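Long-range contacts in tail fiber protein (Acinetobacter phage AM24, PDB 5W5P), which forms a trimeric phage tailspike that probably recognises, and may degrade, the capsular polysaccharide of its Acinetobacter baumannii host: residues Y133-F138 with D161-I166; G326-G331 with G362-V367; F374-A379 with W412-R417; I498-K503 with A513-S518. All coordinates share one frame; numbering follows the deposited sequence.

Contact 1: Y133-F138 with D161-I166; sequences YGRVWF and DMLMEI
Arg135 and Glu165 sit side by side on adjacent parallel strands, their side chains on the same face of the sheet, near the start of the beta-helix that makes the body of this spike, a fold familiar from phage tailspikes. Successive turns of such a fold are joined first by backbone bonds; the two made here both run through Glu165: its N donates to Gly134 O at 2.9 Å, and its O accepts from Val136 N at 3.0 Å. One residue thereby bridges the two neighbours of its partner, as parallel pairing requires.

The polar side-chain bonds come from the Arg135 guanidinium. Its chain bends at chi3 (65°), turning the flat group toward the other strand, with Glu165 CB over one face, toward its rim. NH2 makes a salt bridge with Glu165 OE1 at 2.8 Å, although the guanidinium and carboxylate planes stand 68° apart and the grip is therefore not a flat, two-pronged one. NH1 donates to Leu163 O at 2.7 Å; that oxygen lies close to the guanidinium plane, yet the donor sits 51° out of the carbonyl plane. The group is thus pinned at two points, and NE adds a weak hydrogen bond to Asp169 O of the second subunit.

Apolar contacts finish the two ends. Phe138 and Ile166 lie side by side and point the same way, with Ile166 CG2 at the ring edge, 3.8 Å from Phe138 CE1; Phe138 also packs on Val125 of helix 122-132. At the other end the selenomethionine Met162 crosses Tyr133 at about a right angle, its CE methyl 3.5 Å from Tyr133 CB.

Contact 2: G326-G331 with G362-V367; sequences GAVYAG and GYSSGV
Tyr329 lies alongside Ser365 and can be followed outward from its backbone. Its CB sits 3.9 Å from Ser365 O. With CG anti to the carbonyl carbon (chi1 -61°), the ring is carried back beside Ser365, so that CD1 comes within 3.7 Å of Ser365 CB. One atom further, CE1 meets Tyr363 O, which approaches the ring edge near its plane at 3.7 Å. The hydroxyl OH ends at a water 2.7 Å away, and this water donates to the same Tyr363 O. Trp412 of the second subunit stacks on the ring, which makes the tyrosine part of the trimer interface.

Beneath the ring the backbone turns a corner at Tyr329 and Ala330, as the coil of a parallel beta-helix does when it passes from one face to the next. Ala330 takes positive phi there, and so does Gly366 beside it. The two segments stay joined on both sides of the corner: Ser365 N donates to Val328 O at 2.9 Å, and Gly331 N to Gly366 O, also at 2.9 Å. Between them the bond from Ala330 N to Ser365 O is weak, at 3.4 Å.

Ahead of the corner a side chain substitutes for backbone. Ser364 OG accepts from Val328 N at 3.0 Å and is itself hydrogen-bonded to Gly356 O, while Ser365 OG is engaged by Val402 O and Ala404 N. At the start of the two segments a second water accepts from both Ala327 N and Gly362 N.

Contact 3: F374-A379 with W412-R417; sequences FGAAAA and WTNAYR
Asn414 reaches across to Ala376 and shows how a side chain can prolong strand pairing after the backbones part. Its CG stands in the crowded position between backbone N and carbonyl carbon (chi1 63°), which carries the amide toward segment 374-379. OD1 then receives Ala376 N at 2.9 Å, in the amide plane and on a lone pair, with an almost straight N-H...O angle of 171°. The other arm, ND2, donates at 2.9 Å to a water that in turn donates to Ala376 O, so one amide serves the alanine N directly and its O through water, and has its rotation fixed from two sides. Methyl meets methyl next to it, with Ala376 CB 4.0 Å from Ala415 CB.

The true backbone bond lies earlier, from Phe374 N to Trp412 O, and is short at 2.6 Å. Around it Phe374 and Thr413 cross obliquely, with Thr413 OG1 3.5 Å from Phe374 CB. That hydroxyl oxygen also accepts from Ala415 N at 3.2 Å, an ST turn that curls the chain out of the strand, and it is hydrogen-bonded to Asp388 as well. Trp412 presents its edge to Gly375, CZ3 to CA 4.5 Å, and also faces the third subunit, where it packs on Ser365 of that chain.

Within the parallel beta-helix, strand 365-375 lies between strand 331-339, where the Phe338 ring meets that of Phe374 with the two planes about 10° apart, and strand 412-413; Thr413 passes the pairing on through backbone bonds to Ala431 of strand 431-432 and to Ser433 just after it.

Contact 4: I498-K503 with A513-S518; sequences IFMQMK and AVAKVS
Ile498 pairs with Ala515, and Met500 with Ala513, as antiparallel hydrogen-bonded pairs flanking the non-hydrogen-bonded pair of Phe499 and Val514, on strand segments whose directions differ by 155°. Each outer pair exchanges two bonds, the shortest being Met500 N to Ala513 O at 2.8 Å.

On the face carrying Ile498, Met500, Ala513 and Ala515, small residues on one strand receive long ones from the other. The selenomethionine Met500 bends at chi3 (-79°), which swings its CE across the gap to lie 3.7 Å from Ala513 CB and 4.0 Å from Ala515 CB. A second selenomethionine methyl, Met502 CE, reaches the same Ala513 CB at 3.8 Å, so two methyls converge on one alanine. Further along, Ile498 and Val517 meet at an oblique angle, CD1 to CG2 4.0 Å.

The face carrying Phe499 and Val514 is built differently. Ala513 O approaches the Phe499 ring at its edge, in plane, 3.4 Å from CD1. This side is turned to the third subunit: Phe499 packs on its Thr493 and Val514 on its Leu519, while Gln501 and Lys516 find polar partners there, the lysine in a salt bridge with Asp495 of that chain.

The two strands, 492-503 and 509-523, follow each other in the chain as a beta hairpin, within the five-stranded antiparallel sheet of the C-terminal domain.

Overall arrangement
From the N terminus, contact 1 joins strands 135-140 and 164-169 across 22 intervening residues, early in the beta-helix. Contact 2 closes a 30-residue loop at a corner further along, and contact 3 a 32-residue one; both use strand 365-375, at its beginning and its end, and their centres lie about 24 Å apart. Contact 4 lies within the hairpin of strands 492-503 and 509-523, with nine residues between its segments, about 72 Å from contact 1 between centres and on the opposite side of the chain's centre. All four follow in series, none nesting or crossing. In the trimer, contacts 2 and 3 meet across a subunit boundary.

Contact 1: Y133-F138 with D161-I166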
loop_
_atom_site.group_PDB
_atom_site.type_symbol
_atom_site.label_atom_id
_atom_site.label_comp_id
_atom_site.label_asym_id
_atom_site.label_seq_id
_atom_site.Cartn_x
_atom_site.Cartn_y
_atom_site.Cartn_z
ATOM N N TYR A 133 14.008 -30.289 -10.384
ATOM C CA TYR A 133 14.727 -29.110 -9.897
ATOM C C TYR A 133 13.843 -28.281 -8.969
ATOM O O TYR A 133 13.853 -27.050 -9.000
ATOM C CB TYR A 133 15.266 -28.265 -11.057
ATOM C CG TYR A 133 16.208 -29.013 -11.971
ATOM C CD1 TYR A 133 15.732 -29.654 -13.107
ATOM C CD2 TYR A 133 17.572 -29.080 -11.699
ATOM C CE1 TYR A 133 16.583 -30.344 -13.951
ATOM C CE2 TYR A 133 18.435 -29.770 -12.540
ATOM C CZ TYR A 133 17.933 -30.402 -13.666
ATOM O OH TYR A 133 18.767 -31.095 -14.518
ATOM N N GLY A 134 13.063 -28.967 -8.142
ATOM C CA GLY A 134 12.204 -28.292 -7.188
ATOM C C GLY A 134 10.941 -27.696 -7.771
ATOM O O GLY A 134 10.602 -26.550 -7.463
ATOM N N ARG A 135 10.229 -28.437 -8.614
ATOM C CA ARG A 135 8.975 -27.946 -9.192
ATOM C C ARG A 135 7.965 -29.089 -9.122
ATOM O O ARG A 135 7.878 -29.919 -10.030
ATOM C CB ARG A 135 9.190 -27.437 -10.611
ATOM C CG ARG A 135 10.157 -26.262 -10.674
ATOM C CD ARG A 135 10.121 -25.542 -11.999
ATOM N NE ARG A 135 8.838 -24.894 -12.265
ATOM C CZ ARG A 135 8.487 -23.708 -11.784
ATOM N NH1 ARG A 135 9.307 -23.041 -10.992
ATOM N NH2 ARG A 135 7.308 -23.189 -12.086
ATOM N N VAL A 136 7.195 -29.115 -8.039
ATOM C CA VAL A 136 6.323 -30.234 -7.715
ATOM C C VAL A 136 4.872 -29.783 -7.798
ATOM O O VAL A 136 4.542 -28.650 -7.430
ATOM C CB VAL A 136 6.672 -30.793 -6.323
ATOM C CG1 VAL A 136 5.884 -32.056 -6.021
ATOM C CG2 VAL A 136 8.150 -31.080 -6.265
ATOM N N TRP A 137 4.009 -30.674 -8.288
ATOM C CA TRP A 137 2.596 -30.390 -8.520
ATOM C C TRP A 137 1.784 -31.582 -8.029
ATOM O O TRP A 137 2.068 -32.722 -8.408
ATOM C CB TRP A 137 2.355 -30.112 -10.011
ATOM C CG TRP A 137 0.920 -30.032 -10.493
ATOM C CD1 TRP A 137 0.129 -28.918 -10.548
ATOM C CD2 TRP A 137 0.131 -31.107 -11.030
ATOM N NE1 TRP A 137 -1.106 -29.235 -11.067
ATOM C CE2 TRP A 137 -1.128 -30.572 -11.376
ATOM C CE3 TRP A 137 0.370 -32.465 -11.256
ATOM C CZ2 TRP A 137 -2.148 -31.353 -11.928
ATOM C CZ3 TRP A 137 -0.640 -33.238 -11.803
ATOM C CH2 TRP A 137 -1.883 -32.681 -12.129
ATOM N N PHE A 138 0.780 -31.320 -7.193
ATOM C CA PHE A 138 0.119 -32.371 -6.432
ATOM C C PHE A 138 -1.220 -32.810 -7.012
ATOM O O PHE A 138 -1.824 -33.747 -6.481
ATOM C CB PHE A 138 -0.071 -31.920 -4.984
ATOM C CG PHE A 138 1.192 -31.957 -4.165
ATOM C CD1 PHE A 138 2.087 -30.895 -4.188
ATOM C CD2 PHE A 138 1.487 -33.056 -3.371
ATOM C CE1 PHE A 138 3.248 -30.927 -3.432
ATOM C CE2 PHE A 138 2.645 -33.092 -2.612
ATOM C CZ PHE A 138 3.525 -32.022 -2.641
ATOM N N ASP A 161 20.399 -19.431 -9.976
ATOM C CA ASP A 161 19.770 -19.455 -11.291
ATOM C C ASP A 161 18.477 -20.264 -11.329
ATOM O O ASP A 161 17.973 -20.552 -12.420
ATOM C CB ASP A 161 20.757 -19.986 -12.336
ATOM C CG ASP A 161 21.041 -21.475 -12.188
ATOM O OD1 ASP A 161 20.738 -22.057 -11.125
ATOM O OD2 ASP A 161 21.588 -22.064 -13.143
HETATM N N MSE A 162 17.921 -20.623 -10.176
HETATM C CA MSE A 162 16.731 -21.472 -10.150
HETATM C C MSE A 162 15.478 -20.718 -9.718
HETATM O O MSE A 162 15.555 -19.665 -9.075
HETATM C CB MSE A 162 16.942 -22.678 -9.224
HETATM C CG MSE A 162 18.175 -23.513 -9.530
HETATM SE SE MSE A 162 18.485 -24.943 -8.214
HETATM C CE MSE A 162 17.215 -26.257 -8.896
ATOM N N LEU A 163 14.320 -21.263 -10.085
ATOM C CA LEU A 163 13.033 -20.788 -9.591
ATOM C C LEU A 163 12.215 -22.014 -9.232
ATOM O O LEU A 163 11.835 -22.791 -10.111
ATOM C CB LEU A 163 12.316 -19.925 -10.626
ATOM C CG LEU A 163 10.919 -19.453 -10.240
ATOM C CD1 LEU A 163 11.059 -18.317 -9.255
ATOM C CD2 LEU A 163 10.138 -18.968 -11.461
HETATM N N MSE A 164 11.928 -22.181 -7.952
HETATM C CA MSE A 164 11.255 -23.390 -7.504
HETATM C C MSE A 164 9.797 -23.131 -7.153
HETATM O O MSE A 164 9.435 -22.018 -6.763
HETATM C CB MSE A 164 12.013 -23.979 -6.310
HETATM C CG MSE A 164 13.509 -24.122 -6.594
HETATM SE SE MSE A 164 14.611 -24.722 -5.086
HETATM C CE MSE A 164 14.400 -23.199 -3.875
ATOM N N GLU A 165 8.957 -24.153 -7.297
ATOM C CA GLU A 165 7.534 -24.002 -7.038
ATOM C C GLU A 165 6.968 -25.269 -6.414
ATOM O O GLU A 165 7.358 -26.379 -6.776
ATOM C CB GLU A 165 6.762 -23.663 -8.323
ATOM C CG GLU A 165 5.315 -23.220 -8.085
ATOM C CD GLU A 165 4.768 -22.337 -9.198
ATOM O OE1 GLU A 165 5.301 -22.402 -10.327
ATOM O OE2 GLU A 165 3.803 -21.578 -8.943
ATOM N N ILE A 166 6.049 -25.088 -5.470
ATOM C CA ILE A 166 5.274 -26.173 -4.879
ATOM C C ILE A 166 3.815 -25.766 -5.038
ATOM O O ILE A 166 3.336 -24.861 -4.346
ATOM C CB ILE A 166 5.627 -26.415 -3.409
ATOM C CG1 ILE A 166 7.067 -26.907 -3.278
ATOM C CG2 ILE A 166 4.660 -27.409 -2.775
ATOM C CD1 ILE A 166 7.662 -26.611 -1.939
#

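Contact 2: G326-G331 with G362-V367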
loop_
_atom_site.group_PDB
_atom_site.type_symbol
_atom_site.label_atom_id
_atom_site.label_comp_id
_atom_site.label_asym_id
_atom_site.label_seq_id
_atom_site.Cartn_x
_atom_site.Cartn_y
_atom_site.Cartn_z
ATOM N N GLY A 326 8.209 -7.932 18.513
ATOM C CA GLY A 326 9.227 -7.283 19.316
ATOM C C GLY A 326 9.470 -5.867 18.842
ATOM O O GLY A 326 8.568 -5.189 18.335
ATOM N N ALA A 327 10.705 -5.403 19.018
ATOM C CA ALA A 327 11.104 -4.123 18.452
ATOM C C ALA A 327 10.976 -4.168 16.934
ATOM O O ALA A 327 11.496 -5.080 16.282
ATOM C CB ALA A 327 12.539 -3.788 18.859
ATOM N N VAL A 328 10.288 -3.176 16.371
ATOM C CA VAL A 328 10.010 -3.110 14.940
ATOM C C VAL A 328 10.575 -1.806 14.397
ATOM O O VAL A 328 10.215 -0.724 14.876
ATOM C CB VAL A 328 8.504 -3.201 14.645
ATOM C CG1 VAL A 328 8.233 -3.048 13.135
ATOM C CG2 VAL A 328 7.921 -4.508 15.177
ATOM N N TYR A 329 11.449 -1.904 13.396
ATOM C CA TYR A 329 11.901 -0.751 12.626
ATOM C C TYR A 329 11.240 -0.797 11.253
ATOM O O TYR A 329 11.193 -1.860 10.622
ATOM C CB TYR A 329 13.424 -0.735 12.463
ATOM C CG TYR A 329 14.218 -0.644 13.747
ATOM C CD1 TYR A 329 13.600 -0.370 14.958
ATOM C CD2 TYR A 329 15.590 -0.838 13.744
ATOM C CE1 TYR A 329 14.326 -0.291 16.132
ATOM C CE2 TYR A 329 16.328 -0.761 14.915
ATOM C CZ TYR A 329 15.689 -0.488 16.106
ATOM O OH TYR A 329 16.415 -0.416 17.274
ATOM N N ALA A 330 10.724 0.349 10.802
ATOM C CA ALA A 330 10.078 0.477 9.497
ATOM C C ALA A 330 8.925 -0.522 9.347
ATOM O O ALA A 330 8.929 -1.400 8.482
ATOM C CB ALA A 330 11.099 0.320 8.364
ATOM N N GLY A 331 7.931 -0.373 10.217
ATOM C CA GLY A 331 6.715 -1.168 10.151
ATOM C C GLY A 331 5.576 -0.365 9.548
ATOM O O GLY A 331 5.471 0.843 9.765
ATOM N N GLY A 362 12.640 -4.805 23.063
ATOM C CA GLY A 362 13.214 -3.503 22.792
ATOM C C GLY A 362 12.207 -2.496 22.245
ATOM O O GLY A 362 11.065 -2.818 21.927
ATOM N N TYR A 363 12.648 -1.244 22.133
ATOM C CA TYR A 363 11.775 -0.184 21.644
ATOM C C TYR A 363 11.662 -0.222 20.123
ATOM O O TYR A 363 12.630 -0.525 19.417
ATOM C CB TYR A 363 12.290 1.188 22.081
ATOM C CG TYR A 363 12.139 1.482 23.555
ATOM C CD1 TYR A 363 10.907 1.828 24.091
ATOM C CD2 TYR A 363 13.237 1.429 24.406
ATOM C CE1 TYR A 363 10.767 2.099 25.440
ATOM C CE2 TYR A 363 13.110 1.696 25.757
ATOM C CZ TYR A 363 11.873 2.031 26.269
ATOM O OH TYR A 363 11.743 2.300 27.613
ATOM N N SER A 364 10.472 0.095 19.619
ATOM C CA SER A 364 10.251 0.185 18.185
ATOM C C SER A 364 10.630 1.575 17.683
ATOM O O SER A 364 10.817 2.517 18.460
ATOM C CB SER A 364 8.800 -0.135 17.840
ATOM O OG SER A 364 8.506 -1.499 18.092
ATOM N N SER A 365 10.748 1.702 16.359
ATOM C CA SER A 365 11.200 2.965 15.774
ATOM C C SER A 365 10.738 3.042 14.325
ATOM O O SER A 365 11.298 2.360 13.464
ATOM C CB SER A 365 12.718 3.093 15.873
ATOM O OG SER A 365 13.128 4.406 15.549
ATOM N N GLY A 366 9.744 3.887 14.062
ATOM C CA GLY A 366 9.232 4.058 12.717
ATOM C C GLY A 366 8.150 3.061 12.354
ATOM O O GLY A 366 8.408 2.102 11.623
ATOM N N VAL A 367 6.939 3.270 12.871
ATOM C CA VAL A 367 5.795 2.400 12.619
ATOM C C VAL A 367 4.588 3.275 12.317
ATOM O O VAL A 367 4.318 4.239 13.043
ATOM C CB VAL A 367 5.498 1.468 13.817
ATOM C CG1 VAL A 367 4.429 0.444 13.452
ATOM C CG2 VAL A 367 6.764 0.775 14.295
HETATM O O HOH W 1 12.746 -6.581 20.387
HETATM O O HOH W 2 15.028 -1.059 19.475
#

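Contact 3: F374-A379 with W412-R417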
loop_
_atom_site.group_PDB
_atom_site.type_symbol
_atom_site.label_atom_id
_atom_site.label_comp_id
_atom_site.label_asym_id
_atom_site.label_seq_id
_atom_site.Cartn_x
_atom_site.Cartn_y
_atom_site.Cartn_z
ATOM N N PHE A 374 -10.541 -1.275 13.530
ATOM C CA PHE A 374 -10.429 -2.113 14.716
ATOM C C PHE A 374 -11.822 -2.349 15.299
ATOM O O PHE A 374 -12.225 -1.756 16.300
ATOM C CB PHE A 374 -9.503 -1.462 15.737
ATOM C CG PHE A 374 -8.122 -1.171 15.222
ATOM C CD1 PHE A 374 -7.199 -2.189 15.051
ATOM C CD2 PHE A 374 -7.736 0.133 14.941
ATOM C CE1 PHE A 374 -5.916 -1.917 14.592
ATOM C CE2 PHE A 374 -6.455 0.416 14.479
ATOM C CZ PHE A 374 -5.544 -0.612 14.303
ATOM N N GLY A 375 -12.567 -3.233 14.631
ATOM C CA GLY A 375 -13.903 -3.583 15.076
ATOM C C GLY A 375 -13.878 -4.573 16.222
ATOM O O GLY A 375 -13.603 -5.760 16.022
ATOM N N ALA A 376 -14.165 -4.099 17.430
ATOM C CA ALA A 376 -13.975 -4.902 18.628
ATOM C C ALA A 376 -15.200 -5.751 18.931
ATOM O O ALA A 376 -16.340 -5.361 18.655
ATOM C CB ALA A 376 -13.665 -4.010 19.830
ATOM N N ALA A 377 -14.951 -6.927 19.500
ATOM C CA ALA A 377 -16.004 -7.639 20.201
ATOM C C ALA A 377 -16.480 -6.802 21.384
ATOM O O ALA A 377 -15.771 -5.921 21.879
ATOM C CB ALA A 377 -15.506 -9.001 20.681
ATOM N N ALA A 378 -17.701 -7.083 21.839
ATOM C CA ALA A 378 -18.295 -6.288 22.908
ATOM C C ALA A 378 -17.445 -6.285 24.171
ATOM O O ALA A 378 -17.522 -5.336 24.957
ATOM C CB ALA A 378 -19.701 -6.803 23.223
ATOM N N ALA A 379 -16.619 -7.314 24.367
ATOM C CA ALA A 379 -15.845 -7.458 25.593
ATOM C C ALA A 379 -14.768 -6.392 25.753
ATOM O O ALA A 379 -14.325 -6.145 26.881
ATOM C CB ALA A 379 -15.202 -8.843 25.634
ATOM N N TRP A 412 -9.981 3.564 12.337
ATOM C CA TRP A 412 -11.311 3.533 12.935
ATOM C C TRP A 412 -11.350 2.443 13.993
ATOM O O TRP A 412 -11.047 1.280 13.701
ATOM C CB TRP A 412 -12.398 3.263 11.884
ATOM C CG TRP A 412 -13.808 3.433 12.385
ATOM C CD1 TRP A 412 -14.633 4.495 12.151
ATOM C CD2 TRP A 412 -14.561 2.513 13.194
ATOM N NE1 TRP A 412 -15.846 4.298 12.765
ATOM C CE2 TRP A 412 -15.829 3.091 13.412
ATOM C CE3 TRP A 412 -14.285 1.262 13.759
ATOM C CZ2 TRP A 412 -16.817 2.461 14.168
ATOM C CZ3 TRP A 412 -15.265 0.641 14.516
ATOM C CH2 TRP A 412 -16.516 1.241 14.714
ATOM N N THR A 413 -11.747 2.810 15.209
ATOM C CA THR A 413 -11.906 1.845 16.285
ATOM C C THR A 413 -13.195 2.139 17.039
ATOM O O THR A 413 -13.748 3.238 16.966
ATOM C CB THR A 413 -10.712 1.861 17.256
ATOM O OG1 THR A 413 -10.764 0.708 18.106
ATOM C CG2 THR A 413 -10.728 3.123 18.121
ATOM N N ASN A 414 -13.682 1.120 17.750
ATOM C CA ASN A 414 -14.751 1.290 18.724
ATOM C C ASN A 414 -14.387 0.607 20.035
ATOM O O ASN A 414 -15.268 0.319 20.850
ATOM C CB ASN A 414 -16.090 0.773 18.189
ATOM C CG ASN A 414 -16.083 -0.725 17.915
ATOM O OD1 ASN A 414 -15.041 -1.380 17.944
ATOM N ND2 ASN A 414 -17.260 -1.269 17.632
ATOM N N ALA A 415 -13.104 0.335 20.238
ATOM C CA ALA A 415 -12.614 -0.269 21.460
ATOM C C ALA A 415 -12.351 0.820 22.496
ATOM O O ALA A 415 -12.486 2.016 22.227
ATOM C CB ALA A 415 -11.356 -1.086 21.174
ATOM N N TYR A 416 -11.974 0.406 23.705
ATOM C CA TYR A 416 -11.663 1.388 24.734
ATOM C C TYR A 416 -10.521 2.296 24.294
ATOM O O TYR A 416 -10.593 3.521 24.456
ATOM C CB TYR A 416 -11.325 0.694 26.050
ATOM C CG TYR A 416 -11.310 1.658 27.205
ATOM C CD1 TYR A 416 -12.496 2.123 27.756
ATOM C CD2 TYR A 416 -10.115 2.124 27.732
ATOM C CE1 TYR A 416 -12.493 3.021 28.808
ATOM C CE2 TYR A 416 -10.103 3.025 28.784
ATOM C CZ TYR A 416 -11.295 3.467 29.315
ATOM O OH TYR A 416 -11.294 4.356 30.362
ATOM N N ARG A 417 -9.473 1.719 23.712
ATOM C CA ARG A 417 -8.335 2.497 23.253
ATOM C C ARG A 417 -7.802 1.909 21.956
ATOM O O ARG A 417 -7.906 0.704 21.705
ATOM C CB ARG A 417 -7.222 2.536 24.301
ATOM C CG ARG A 417 -7.362 3.668 25.308
ATOM C CD ARG A 417 -6.091 3.830 26.123
ATOM N NE ARG A 417 -6.194 4.924 27.078
ATOM C CZ ARG A 417 -6.551 4.780 28.349
ATOM N NH1 ARG A 417 -6.840 3.575 28.830
ATOM N NH2 ARG A 417 -6.617 5.840 29.138
HETATM O O HOH W 3 -17.646 -4.015 16.728
#

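Contact 4: I498-K503 with A513-S518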
loop_
_atom_site.group_PDB
_atom_site.type_symbol
_atom_site.label_atom_id
_atom_site.label_comp_id
_atom_site.label_asym_id
_atom_site.label_seq_id
_atom_site.Cartn_x
_atom_site.Cartn_y
_atom_site.Cartn_z
ATOM N N ILE A 498 5.560 39.561 12.472
ATOM C CA ILE A 498 6.047 40.395 11.374
ATOM C C ILE A 498 7.549 40.573 11.575
ATOM O O ILE A 498 8.000 41.468 12.286
ATOM C CB ILE A 498 5.315 41.734 11.304
ATOM C CG1 ILE A 498 3.799 41.517 11.353
ATOM C CG2 ILE A 498 5.719 42.502 10.050
ATOM C CD1 ILE A 498 3.015 42.791 11.536
ATOM N N PHE A 499 8.332 39.710 10.930
ATOM C CA PHE A 499 9.787 39.827 10.944
ATOM C C PHE A 499 10.192 40.900 9.938
ATOM O O PHE A 499 10.049 40.712 8.726
ATOM C CB PHE A 499 10.440 38.485 10.621
ATOM C CG PHE A 499 11.948 38.539 10.536
ATOM C CD1 PHE A 499 12.676 39.436 11.303
ATOM C CD2 PHE A 499 12.635 37.687 9.690
ATOM C CE1 PHE A 499 14.057 39.480 11.222
ATOM C CE2 PHE A 499 14.016 37.731 9.607
ATOM C CZ PHE A 499 14.726 38.627 10.376
HETATM N N MSE A 500 10.698 42.023 10.436
HETATM C CA MSE A 500 11.089 43.122 9.569
HETATM C C MSE A 500 12.601 43.211 9.436
HETATM O O MSE A 500 13.323 43.289 10.434
HETATM C CB MSE A 500 10.543 44.451 10.094
HETATM C CG MSE A 500 9.038 44.490 10.299
HETATM SE SE MSE A 500 8.506 45.826 11.630
HETATM C CE MSE A 500 8.948 44.817 13.240
ATOM N N GLN A 501 13.075 43.209 8.195
ATOM C CA GLN A 501 14.487 43.385 7.884
ATOM C C GLN A 501 14.641 44.720 7.167
ATOM O O GLN A 501 14.145 44.889 6.047
ATOM C CB GLN A 501 15.007 42.226 7.035
ATOM C CG GLN A 501 15.109 40.917 7.806
ATOM C CD GLN A 501 15.484 39.731 6.926
ATOM O OE1 GLN A 501 14.787 39.412 5.961
ATOM N NE2 GLN A 501 16.590 39.075 7.260
HETATM N N MSE A 502 15.310 45.670 7.813
HETATM C CA MSE A 502 15.555 46.968 7.193
HETATM C C MSE A 502 16.770 46.865 6.286
HETATM O O MSE A 502 17.858 46.485 6.725
HETATM C CB MSE A 502 15.757 48.066 8.245
HETATM C CG MSE A 502 15.115 47.782 9.593
HETATM SE SE MSE A 502 13.179 47.497 9.526
HETATM C CE MSE A 502 12.950 46.819 11.337
ATOM N N LYS A 503 16.576 47.201 5.014
ATOM C CA LYS A 503 17.595 47.005 3.999
ATOM C C LYS A 503 17.826 48.295 3.228
ATOM O O LYS A 503 16.957 49.169 3.157
ATOM C CB LYS A 503 17.212 45.882 3.027
ATOM C CG LYS A 503 16.880 44.560 3.696
ATOM C CD LYS A 503 16.516 43.511 2.659
ATOM C CE LYS A 503 16.161 42.189 3.303
ATOM N NZ LYS A 503 15.929 41.153 2.266
ATOM N N ALA A 513 13.840 43.610 13.352
ATOM C CA ALA A 513 12.885 43.677 14.445
ATOM C C ALA A 513 11.766 42.686 14.170
ATOM O O ALA A 513 11.674 42.103 13.085
ATOM C CB ALA A 513 12.327 45.094 14.610
ATOM N N VAL A 514 10.905 42.501 15.166
ATOM C CA VAL A 514 9.740 41.635 15.015
ATOM C C VAL A 514 8.608 42.210 15.856
ATOM O O VAL A 514 8.821 42.636 16.997
ATOM C CB VAL A 514 10.056 40.173 15.399
ATOM C CG1 VAL A 514 10.767 40.109 16.738
ATOM C CG2 VAL A 514 8.791 39.316 15.406
ATOM N N ALA A 515 7.413 42.257 15.274
ATOM C CA ALA A 515 6.212 42.720 15.950
ATOM C C ALA A 515 5.252 41.557 16.154
ATOM O O ALA A 515 5.101 40.700 15.277
ATOM C CB ALA A 515 5.519 43.827 15.151
ATOM N N LYS A 516 4.607 41.529 17.313
ATOM C CA LYS A 516 3.555 40.567 17.613
ATOM C C LYS A 516 2.224 41.308 17.648
ATOM O O LYS A 516 2.031 42.204 18.479
ATOM C CB LYS A 516 3.825 39.864 18.943
ATOM C CG LYS A 516 5.251 39.352 19.100
ATOM C CD LYS A 516 5.586 38.305 18.053
ATOM C CE LYS A 516 4.700 37.075 18.211
ATOM N NZ LYS A 516 5.071 35.956 17.290
ATOM N N VAL A 517 1.316 40.941 16.746
ATOM C CA VAL A 517 0.025 41.606 16.600
ATOM C C VAL A 517 -1.084 40.584 16.805
ATOM O O VAL A 517 -0.939 39.415 16.432
ATOM C CB VAL A 517 -0.104 42.287 15.220
ATOM C CG1 VAL A 517 -1.447 42.981 15.083
ATOM C CG2 VAL A 517 1.025 43.286 15.018
ATOM N N SER A 518 -2.188 41.028 17.404
ATOM C CA SER A 518 -3.395 40.227 17.554
ATOM C C SER A 518 -4.542 40.915 16.822
ATOM O O SER A 518 -4.660 42.144 16.857
ATOM C CB SER A 518 -3.741 40.030 19.035
ATOM O OG SER A 518 -4.606 38.925 19.225
#